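Local coordinates for shikimate 5-dehydrogenase (Mycobacterium fortuitum subsp. fortuitum DSM 46621, PDB 4XIJ), which probably catalyses the reversible, NADP-dependent reduction of 3-dehydroshikimate to shikimate, the fourth step of chorismate biosynthesis, at residues Thr113-Val118 with Ala141-Ala146; Leu220-Asp225 with Leu246-Asn251; Gln252-Val257 with Ala269-Leu274. All blocks are in the same frame, centred on the assembly; numbering follows the deposited sequence. Where two conformers were deposited one is given.

Contact 1: Thr113-Val118 with Ala141-Ala146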
loop_
_atom_site.group_PDB
_atom_site.type_symbol
_atom_site.label_atom_id
_atom_site.label_comp_id
_atom_site.label_asym_id
_atom_site.label_seq_id
_atom_site.Cartn_x
_atom_site.Cartn_y
_atom_site.Cartn_z
ATOM N N THR A 113 2.988 -5.390 2.014
ATOM C CA THR A 113 3.552 -4.178 2.563
ATOM C C THR A 113 2.777 -2.928 2.139
ATOM O O THR A 113 3.133 -1.831 2.546
ATOM C CB THR A 113 5.031 -4.002 2.184
ATOM O OG1 THR A 113 5.132 -3.679 0.777
ATOM C CG2 THR A 113 5.834 -5.259 2.555
ATOM N N ASP A 114 1.671 -3.093 1.384
ATOM C CA ASP A 114 0.743 -1.967 1.179
ATOM C C ASP A 114 0.221 -1.520 2.560
ATOM O O ASP A 114 -0.063 -0.324 2.762
ATOM C CB ASP A 114 -0.405 -2.343 0.223
ATOM C CG ASP A 114 0.086 -2.627 -1.164
ATOM O OD1 ASP A 114 0.930 -1.872 -1.655
ATOM O OD2 ASP A 114 -0.358 -3.594 -1.787
ATOM N N VAL A 115 0.110 -2.461 3.506
ATOM C CA VAL A 115 -0.265 -2.101 4.862
ATOM C C VAL A 115 0.748 -1.097 5.470
ATOM O O VAL A 115 0.362 -0.077 6.092
ATOM C CB VAL A 115 -0.394 -3.363 5.730
ATOM C CG1 VAL A 115 -0.515 -2.983 7.154
ATOM C CG2 VAL A 115 -1.629 -4.177 5.259
ATOM N N ASP A 116 2.051 -1.371 5.289
ATOM C CA ASP A 116 3.079 -0.455 5.762
ATOM C C ASP A 116 2.999 0.888 5.047
ATOM O O ASP A 116 3.365 1.927 5.623
ATOM C CB ASP A 116 4.497 -0.984 5.486
ATOM C CG ASP A 116 4.802 -2.285 6.161
ATOM O OD1 ASP A 116 4.648 -2.373 7.364
ATOM O OD2 ASP A 116 5.176 -3.231 5.468
ATOM N N GLY A 117 2.615 0.875 3.764
ATOM C CA GLY A 117 2.426 2.130 3.057
ATOM C C GLY A 117 1.529 3.084 3.843
ATOM O O GLY A 117 1.836 4.288 3.999
ATOM N N VAL A 118 0.417 2.563 4.354
ATOM C CA VAL A 118 -0.522 3.423 5.049
ATOM C C VAL A 118 -0.082 3.635 6.501
ATOM O O VAL A 118 -0.117 4.781 6.983
ATOM C CB VAL A 118 -1.930 2.804 4.991
ATOM C CG1 VAL A 118 -2.938 3.551 5.922
ATOM C CG2 VAL A 118 -2.424 2.788 3.570
ATOM N N ALA A 141 -5.968 -0.462 3.192
ATOM C CA ALA A 141 -6.184 0.715 4.024
ATOM C C ALA A 141 -6.936 0.329 5.323
ATOM O O ALA A 141 -6.576 0.796 6.406
ATOM C CB ALA A 141 -6.950 1.791 3.256
ATOM N N VAL A 142 -7.964 -0.516 5.229
ATOM C CA VAL A 142 -8.731 -0.940 6.410
ATOM C C VAL A 142 -7.837 -1.697 7.403
ATOM O O VAL A 142 -7.832 -1.388 8.598
ATOM C CB VAL A 142 -9.925 -1.815 6.011
ATOM C CG1 VAL A 142 -10.587 -2.473 7.266
ATOM C CG2 VAL A 142 -10.971 -0.957 5.240
ATOM N N VAL A 143 -7.045 -2.657 6.896
ATOM C CA VAL A 143 -6.202 -3.458 7.782
ATOM C C VAL A 143 -5.132 -2.540 8.417
ATOM O O VAL A 143 -4.908 -2.636 9.607
ATOM C CB VAL A 143 -5.572 -4.626 7.016
ATOM C CG1 VAL A 143 -4.454 -5.315 7.812
ATOM C CG2 VAL A 143 -6.662 -5.672 6.606
ATOM N N ALA A 144 -4.561 -1.618 7.639
ATOM C CA ALA A 144 -3.610 -0.670 8.198
ATOM C C ALA A 144 -4.219 0.182 9.285
ATOM O O ALA A 144 -3.582 0.408 10.321
ATOM C CB ALA A 144 -3.029 0.217 7.092
ATOM N N LEU A 145 -5.438 0.689 9.061
ATOM C CA LEU A 145 -6.046 1.518 10.096
ATOM C C LEU A 145 -6.271 0.699 11.361
ATOM O O LEU A 145 -6.041 1.209 12.487
ATOM C CB LEU A 145 -7.348 2.161 9.568
ATOM C CG LEU A 145 -7.104 3.255 8.532
ATOM C CD1 LEU A 145 -8.485 3.615 7.879
ATOM C CD2 LEU A 145 -6.454 4.478 9.124
ATOM N N ALA A 146 -6.700 -0.564 11.211
ATOM C CA ALA A 146 -6.871 -1.395 12.393
ATOM C C ALA A 146 -5.525 -1.603 13.110
ATOM O O ALA A 146 -5.466 -1.625 14.345
ATOM C CB ALA A 146 -7.478 -2.746 12.046
#
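V118 and A144 press together where helix 114-122 meets helix 138-147, and this is the tight spot of the contact. The methyl CB of A144 sits 3.5 Å from CB of V118, and CG1 of V118 lies equally near that methyl. The same methyl also lies 3.5 Å from the backbone O of V115, so A144 fills the notch between one turn's valines, V115 and V118. The axes of the two segments come within 8.3 Å (crossing angle -58°), a closeness consistent with the small alanine at the interface. No hydrogen bond links the two segments; the side chains that meet are all apolar.

Away from A144 the packing slackens. V115 is turned with CG1 anti to the backbone N (chi1 169°), which sets that methyl against A144 and leaves CG2 to meet CG1 of V143 at 4.0 Å. On the other flank, CG2 of V118 comes no nearer than 4.3 Å to CA of A141. The partly exposed side of helix 114-122 carries acids instead: D114 forms a salt bridge with K77 and D116 one with R90.

V94 of helix 89-94 touches both V115 and V143, while L169 of helix 160-172 packs on V143. A glycine-rich turn that fits a Rossmann-type dinucleotide-binding pattern leads from strand 128-132 into helix 138-147. The contact thus joins helix 114-122 to the helix that follows strand 128-132 of the parallel sheet.

Contact 2: Leu220-Asp225 with Leu246-Asn251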
loop_
_atom_site.group_PDB
_atom_site.type_symbol
_atom_site.label_atom_id
_atom_site.label_comp_id
_atom_site.label_asym_id
_atom_site.label_seq_id
_atom_site.Cartn_x
_atom_site.Cartn_y
_atom_site.Cartn_z
ATOM N N LEU A 220 -4.400 11.320 4.354
ATOM C CA LEU A 220 -3.494 10.637 3.447
ATOM C C LEU A 220 -4.229 10.438 2.130
ATOM O O LEU A 220 -5.235 9.732 2.071
ATOM C CB LEU A 220 -3.024 9.299 4.049
ATOM C CG LEU A 220 -2.229 8.406 3.117
ATOM C CD1 LEU A 220 -0.929 9.100 2.743
ATOM C CD2 LEU A 220 -1.945 7.087 3.861
ATOM N N ASP A 221 -3.739 11.124 1.095
ATOM C CA ASP A 221 -4.292 11.019 -0.234
ATOM C C ASP A 221 -3.394 10.059 -1.038
ATOM O O ASP A 221 -2.197 10.299 -1.171
ATOM C CB ASP A 221 -4.323 12.414 -0.875
ATOM C CG ASP A 221 -5.088 12.462 -2.168
ATOM O OD1 ASP A 221 -5.483 11.417 -2.712
ATOM O OD2 ASP A 221 -5.359 13.588 -2.623
ATOM N N ALA A 222 -3.964 8.977 -1.559
ATOM C CA ALA A 222 -3.207 8.022 -2.360
ATOM C C ALA A 222 -2.664 8.664 -3.643
ATOM O O ALA A 222 -1.678 8.180 -4.215
ATOM C CB ALA A 222 -4.071 6.820 -2.709
ATOM N N ILE A 223 -3.309 9.731 -4.098
ATOM C CA ILE A 223 -2.869 10.417 -5.306
ATOM C C ILE A 223 -1.650 11.272 -5.022
ATOM O O ILE A 223 -1.539 11.866 -3.922
ATOM C CB ILE A 223 -4.010 11.287 -5.870
ATOM C CG1 ILE A 223 -5.256 10.419 -6.110
ATOM C CG2 ILE A 223 -3.563 12.017 -7.117
ATOM C CD1 ILE A 223 -5.026 9.255 -7.061
ATOM N N TYR A 224 -0.725 11.346 -5.986
ATOM C CA TYR A 224 0.414 12.247 -5.793
ATOM C C TYR A 224 0.746 13.077 -7.008
ATOM O O TYR A 224 1.655 13.912 -6.956
ATOM C CB TYR A 224 1.644 11.456 -5.348
ATOM C CG TYR A 224 2.075 10.344 -6.272
ATOM C CD1 TYR A 224 2.917 10.603 -7.359
ATOM C CD2 TYR A 224 1.698 9.026 -6.032
ATOM C CE1 TYR A 224 3.358 9.595 -8.173
ATOM C CE2 TYR A 224 2.140 8.003 -6.860
ATOM C CZ TYR A 224 2.954 8.293 -7.932
ATOM O OH TYR A 224 3.405 7.271 -8.759
ATOM N N ASP A 225 0.012 12.865 -8.097
ATOM C CA ASP A 225 0.228 13.670 -9.291
ATOM C C ASP A 225 -1.090 14.009 -9.956
ATOM O O ASP A 225 -1.913 13.131 -10.228
ATOM C CB ASP A 225 1.142 12.934 -10.257
ATOM C CG ASP A 225 1.497 13.765 -11.465
ATOM O OD1 ASP A 225 2.204 14.793 -11.313
ATOM O OD2 ASP A 225 1.097 13.354 -12.571
ATOM N N LEU A 246 3.072 9.385 -2.566
ATOM C CA LEU A 246 4.503 9.001 -2.628
ATOM C C LEU A 246 4.947 8.447 -1.279
ATOM O O LEU A 246 5.834 7.585 -1.225
ATOM C CB LEU A 246 5.417 10.167 -3.029
ATOM C CG LEU A 246 5.239 10.559 -4.491
ATOM C CD1 LEU A 246 6.038 11.854 -4.694
ATOM C CD2 LEU A 246 5.706 9.433 -5.468
ATOM N N GLN A 247 4.365 8.923 -0.180
ATOM C CA GLN A 247 4.778 8.368 1.118
ATOM C C GLN A 247 4.282 6.922 1.339
ATOM O O GLN A 247 4.926 6.158 2.059
ATOM C CB GLN A 247 4.279 9.265 2.276
ATOM C CG GLN A 247 4.851 10.674 2.220
ATOM C CD GLN A 247 6.380 10.694 2.098
ATOM O OE1 GLN A 247 6.938 11.383 1.216
ATOM N NE2 GLN A 247 7.052 10.014 2.988
ATOM N N MET A 248 3.135 6.556 0.753
ATOM C CA MET A 248 2.707 5.164 0.735
ATOM C C MET A 248 3.717 4.320 -0.055
ATOM O O MET A 248 4.187 3.316 0.436
ATOM C CB MET A 248 1.304 5.042 0.142
ATOM C CG MET A 248 0.292 5.751 1.038
ATOM S SD MET A 248 -1.311 5.976 0.215
ATOM C CE MET A 248 -1.844 4.297 -0.137
ATOM N N LEU A 249 4.087 4.775 -1.255
ATOM C CA LEU A 249 5.056 4.017 -2.078
ATOM C C LEU A 249 6.389 3.860 -1.335
ATOM O O LEU A 249 6.982 2.759 -1.329
ATOM C CB LEU A 249 5.304 4.681 -3.453
ATOM C CG LEU A 249 4.113 4.784 -4.404
ATOM C CD1 LEU A 249 4.565 5.426 -5.710
ATOM C CD2 LEU A 249 3.480 3.421 -4.656
ATOM N N LEU A 250 6.850 4.924 -0.683
ATOM C CA LEU A 250 8.097 4.873 0.072
ATOM C C LEU A 250 8.051 3.818 1.163
ATOM O O LEU A 250 8.930 2.961 1.241
ATOM C CB LEU A 250 8.381 6.248 0.657
ATOM C CG LEU A 250 9.703 6.323 1.432
ATOM C CD1 LEU A 250 10.877 6.262 0.501
ATOM C CD2 LEU A 250 9.698 7.626 2.212
ATOM N N ASN A 251 6.997 3.867 1.995
ATOM C CA ASN A 251 6.909 2.950 3.106
ATOM C C ASN A 251 6.630 1.487 2.682
ATOM O O ASN A 251 7.159 0.574 3.314
ATOM C CB ASN A 251 5.878 3.460 4.101
ATOM C CG ASN A 251 6.442 4.561 4.986
ATOM O OD1 ASN A 251 7.112 4.282 6.000
ATOM N ND2 ASN A 251 6.226 5.820 4.599
#
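The ring of Y224 takes L246 on one face: CD2 stands almost over the ring centre, 3.6 Å from the centroid and 13° off the normal, a CH-pi contact. L249 reaches the same ring obliquely, its CD1 3.7 Å from CE2 of Y224 and equally near the phenol OH. Both leucines cross the tyrosine at about a right angle. H25 and R27 also touch the Y224 side chain.

This is the end of a strand in the parallel, Rossmann-like sheet meeting the helix that runs back toward the other domain. Strand 218-221 gives way to a loop at A222; the helix begins at L246, beside Y224, while A222 faces M248. Y224 has CG wedged between its backbone N and carbonyl carbon (chi1 57°), the crowded position, which brings the ring against the first turn of the helix.

Deeper in, M248 takes over from the leucines. Its CG lies 3.8 Å from CD2 of L220, and SD of M248 lies 3.8 Å from CA of A222. The thioether thus spans the point where strand becomes loop, and the bend of its chain at chi3 (61°) turns CE aside toward V118 of helix 114-122. A121 and L122 of that helix pack on L220.

Polar groups secure each segment separately. D221, the last residue of the strand, starts an Asx turn: the backbone N of I223 reaches OD1 of D221 from above the carboxylate plane, while OD2 hydrogen-bonds to OG1 of T229. Within the helix, O of Q247 takes two donors from N251, approaching opposite faces of its carbonyl plane: the backbone N and, at 2.9 Å, the side-chain ND2.

Contact 3: Gln252-Val257 with Ala269-Leu274. With SO4 (sulfate ion), chain H.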
loop_
_atom_site.group_PDB
_atom_site.type_symbol
_atom_site.label_atom_id
_atom_site.label_comp_id
_atom_site.label_asym_id
_atom_site.label_seq_id
_atom_site.Cartn_x
_atom_site.Cartn_y
_atom_site.Cartn_z
ATOM N N GLN A 252 5.918 1.282 1.585
ATOM C CA GLN A 252 5.780 -0.052 0.991
ATOM C C GLN A 252 7.143 -0.654 0.659
ATOM O O GLN A 252 7.392 -1.850 0.835
ATOM C CB GLN A 252 4.943 -0.013 -0.322
ATOM C CG GLN A 252 3.470 0.248 -0.154
ATOM C CD GLN A 252 2.819 0.673 -1.462
ATOM O OE1 GLN A 252 3.365 0.408 -2.555
ATOM N NE2 GLN A 252 1.647 1.292 -1.368
ATOM N N ALA A 253 8.012 0.198 0.118
ATOM C CA ALA A 253 9.295 -0.243 -0.380
ATOM C C ALA A 253 10.274 -0.480 0.766
ATOM O O ALA A 253 11.125 -1.373 0.654
ATOM C CB ALA A 253 9.862 0.804 -1.374
ATOM N N PHE A 254 10.200 0.342 1.829
ATOM C CA PHE A 254 11.129 0.164 2.971
ATOM C C PHE A 254 11.065 -1.291 3.418
ATOM O O PHE A 254 12.090 -1.979 3.629
ATOM C CB PHE A 254 10.734 1.009 4.176
ATOM C CG PHE A 254 11.007 2.473 4.082
ATOM C CD1 PHE A 254 11.942 3.012 3.207
ATOM C CD2 PHE A 254 10.330 3.331 4.949
ATOM C CE1 PHE A 254 12.223 4.376 3.225
ATOM C CE2 PHE A 254 10.585 4.689 4.961
ATOM C CZ PHE A 254 11.533 5.227 4.091
ATOM N N ALA A 255 9.833 -1.774 3.566
ATOM C CA ALA A 255 9.645 -3.091 4.147
ATOM C C ALA A 255 10.135 -4.236 3.213
ATOM O O ALA A 255 10.757 -5.202 3.643
ATOM C CB ALA A 255 8.156 -3.253 4.510
ATOM N N GLN A 256 9.930 -4.065 1.918
ATOM C CA GLN A 256 10.453 -5.020 0.949
ATOM C C GLN A 256 11.971 -5.038 0.943
ATOM O O GLN A 256 12.591 -6.113 0.923
ATOM C CB GLN A 256 9.954 -4.688 -0.446
ATOM C CG GLN A 256 8.434 -4.806 -0.559
ATOM C CD GLN A 256 7.933 -4.519 -1.935
ATOM O OE1 GLN A 256 8.584 -3.776 -2.680
ATOM N NE2 GLN A 256 6.773 -5.066 -2.283
ATOM N N VAL A 257 12.592 -3.848 0.957
ATOM C CA VAL A 257 14.065 -3.793 0.941
ATOM C C VAL A 257 14.627 -4.505 2.178
ATOM O O VAL A 257 15.621 -5.270 2.049
ATOM C CB VAL A 257 14.567 -2.350 0.848
ATOM C CG1 VAL A 257 16.094 -2.241 1.159
ATOM C CG2 VAL A 257 14.229 -1.783 -0.548
ATOM N N ALA A 269 18.418 7.608 1.042
ATOM C CA ALA A 269 18.722 7.243 -0.355
ATOM C C ALA A 269 17.408 6.927 -1.082
ATOM O O ALA A 269 17.225 7.317 -2.235
ATOM C CB ALA A 269 19.664 6.063 -0.384
ATOM N N MET A 270 16.486 6.239 -0.419
ATOM C CA MET A 270 15.205 5.922 -1.064
ATOM C C MET A 270 14.344 7.170 -1.248
ATOM O O MET A 270 13.654 7.304 -2.261
ATOM C CB MET A 270 14.482 4.843 -0.240
ATOM C CG MET A 270 15.265 3.526 -0.339
ATOM S SD MET A 270 14.548 2.197 0.633
ATOM C CE MET A 270 13.062 1.785 -0.334
ATOM N N ARG A 271 14.393 8.090 -0.278
ATOM C CA ARG A 271 13.691 9.371 -0.479
ATOM C C ARG A 271 14.228 10.141 -1.687
ATOM O O ARG A 271 13.436 10.848 -2.365
ATOM C CB ARG A 271 13.751 10.261 0.763
ATOM C CG ARG A 271 12.909 9.698 1.930
ATOM C CD ARG A 271 13.086 10.537 3.210
ATOM N NE ARG A 271 12.306 9.951 4.294
ATOM C CZ ARG A 271 12.821 9.525 5.448
ATOM N NH1 ARG A 271 12.017 8.995 6.358
ATOM N NH2 ARG A 271 14.126 9.662 5.696
ATOM N N ALA A 272 15.541 10.067 -1.934
ATOM C CA ALA A 272 16.104 10.756 -3.090
ATOM C C ALA A 272 15.542 10.205 -4.395
ATOM O O ALA A 272 15.498 10.914 -5.388
ATOM C CB ALA A 272 17.663 10.666 -3.080
ATOM N N ALA A 273 15.116 8.940 -4.391
ATOM C CA ALA A 273 14.607 8.294 -5.602
ATOM C C ALA A 273 13.079 8.371 -5.733
ATOM O O ALA A 273 12.490 7.868 -6.683
ATOM C CB ALA A 273 15.062 6.799 -5.635
ATOM N N LEU A 274 12.444 9.019 -4.794
ATOM C CA LEU A 274 10.985 9.009 -4.705
ATOM C C LEU A 274 10.362 10.066 -5.619
ATOM O O LEU A 274 10.693 11.250 -5.503
ATOM C CB LEU A 274 10.585 9.252 -3.258
ATOM C CG LEU A 274 9.111 9.037 -2.939
ATOM C CD1 LEU A 274 8.731 7.572 -3.092
ATOM C CD2 LEU A 274 8.865 9.534 -1.496
HETATM S S SO4 H . 13.605 8.640 9.518
HETATM O O1 SO4 H . 14.583 8.654 8.404
HETATM O O2 SO4 H . 13.589 9.959 10.178
HETATM O O3 SO4 H . 14.017 7.624 10.502
HETATM O O4 SO4 H . 12.251 8.315 9.033
#
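M270 does most of the touching, pushing its thioether in against helix 246-261. Its CE comes within 3.5 Å of CB of A253 and 3.8 Å of CG2 of V257, while SD sits at the edge of the F254 ring, 3.8 Å from CD1 and in the ring plane, a Met-aromatic contact. The bend at chi3 (73°) turns CE toward the alanine and the valine.

Further out, R271 passes the far end of F254, its NH1 4.4 Å from CZ at the ring edge. The extended arginine grips a sulfate with two hydrogen bonds, NH1 of R271 to O4 of the sulfate at 2.8 Å and NH2 of R271 to O1 of the sulfate at 2.9 Å. That ion probably comes from the crystallisation liquor. E268, one turn back, forms a salt bridge with NH2 of R271.

L250 touches both M270 and R271, and H32 and A35 of helix 28-38 pack on V257. Both segments belong to the region matching the shikimate dehydrogenase C-terminal family, and the arrangement is a helix pair near the C-terminus: helix 267-272 folds back on helix 246-261, beside helix 28-38 of the substrate-binding domain.

Overall arrangement
Along the chain the three contacts follow in series, each closing before the next opens. Contact 1 lies nearest the chain centre; its centre is about 12 Å from that of contact 2 and about 17 Å from that of contact 3, with contacts 2 and 3 again about 12 Å apart. Helix 246-261 supplies one side of both later contacts, its first turns facing the end of strand 218-221 and its later turns facing helix 267-272. Helix 114-122 runs beside it: G117 packs on M248 and N251, and just ahead of that helix OG1 of T113 probably hydrogen-bonds to O of Q252. Together these two helices link the mixed-sheet substrate-binding domain to the parallel-sheet domain thought to bind NADP.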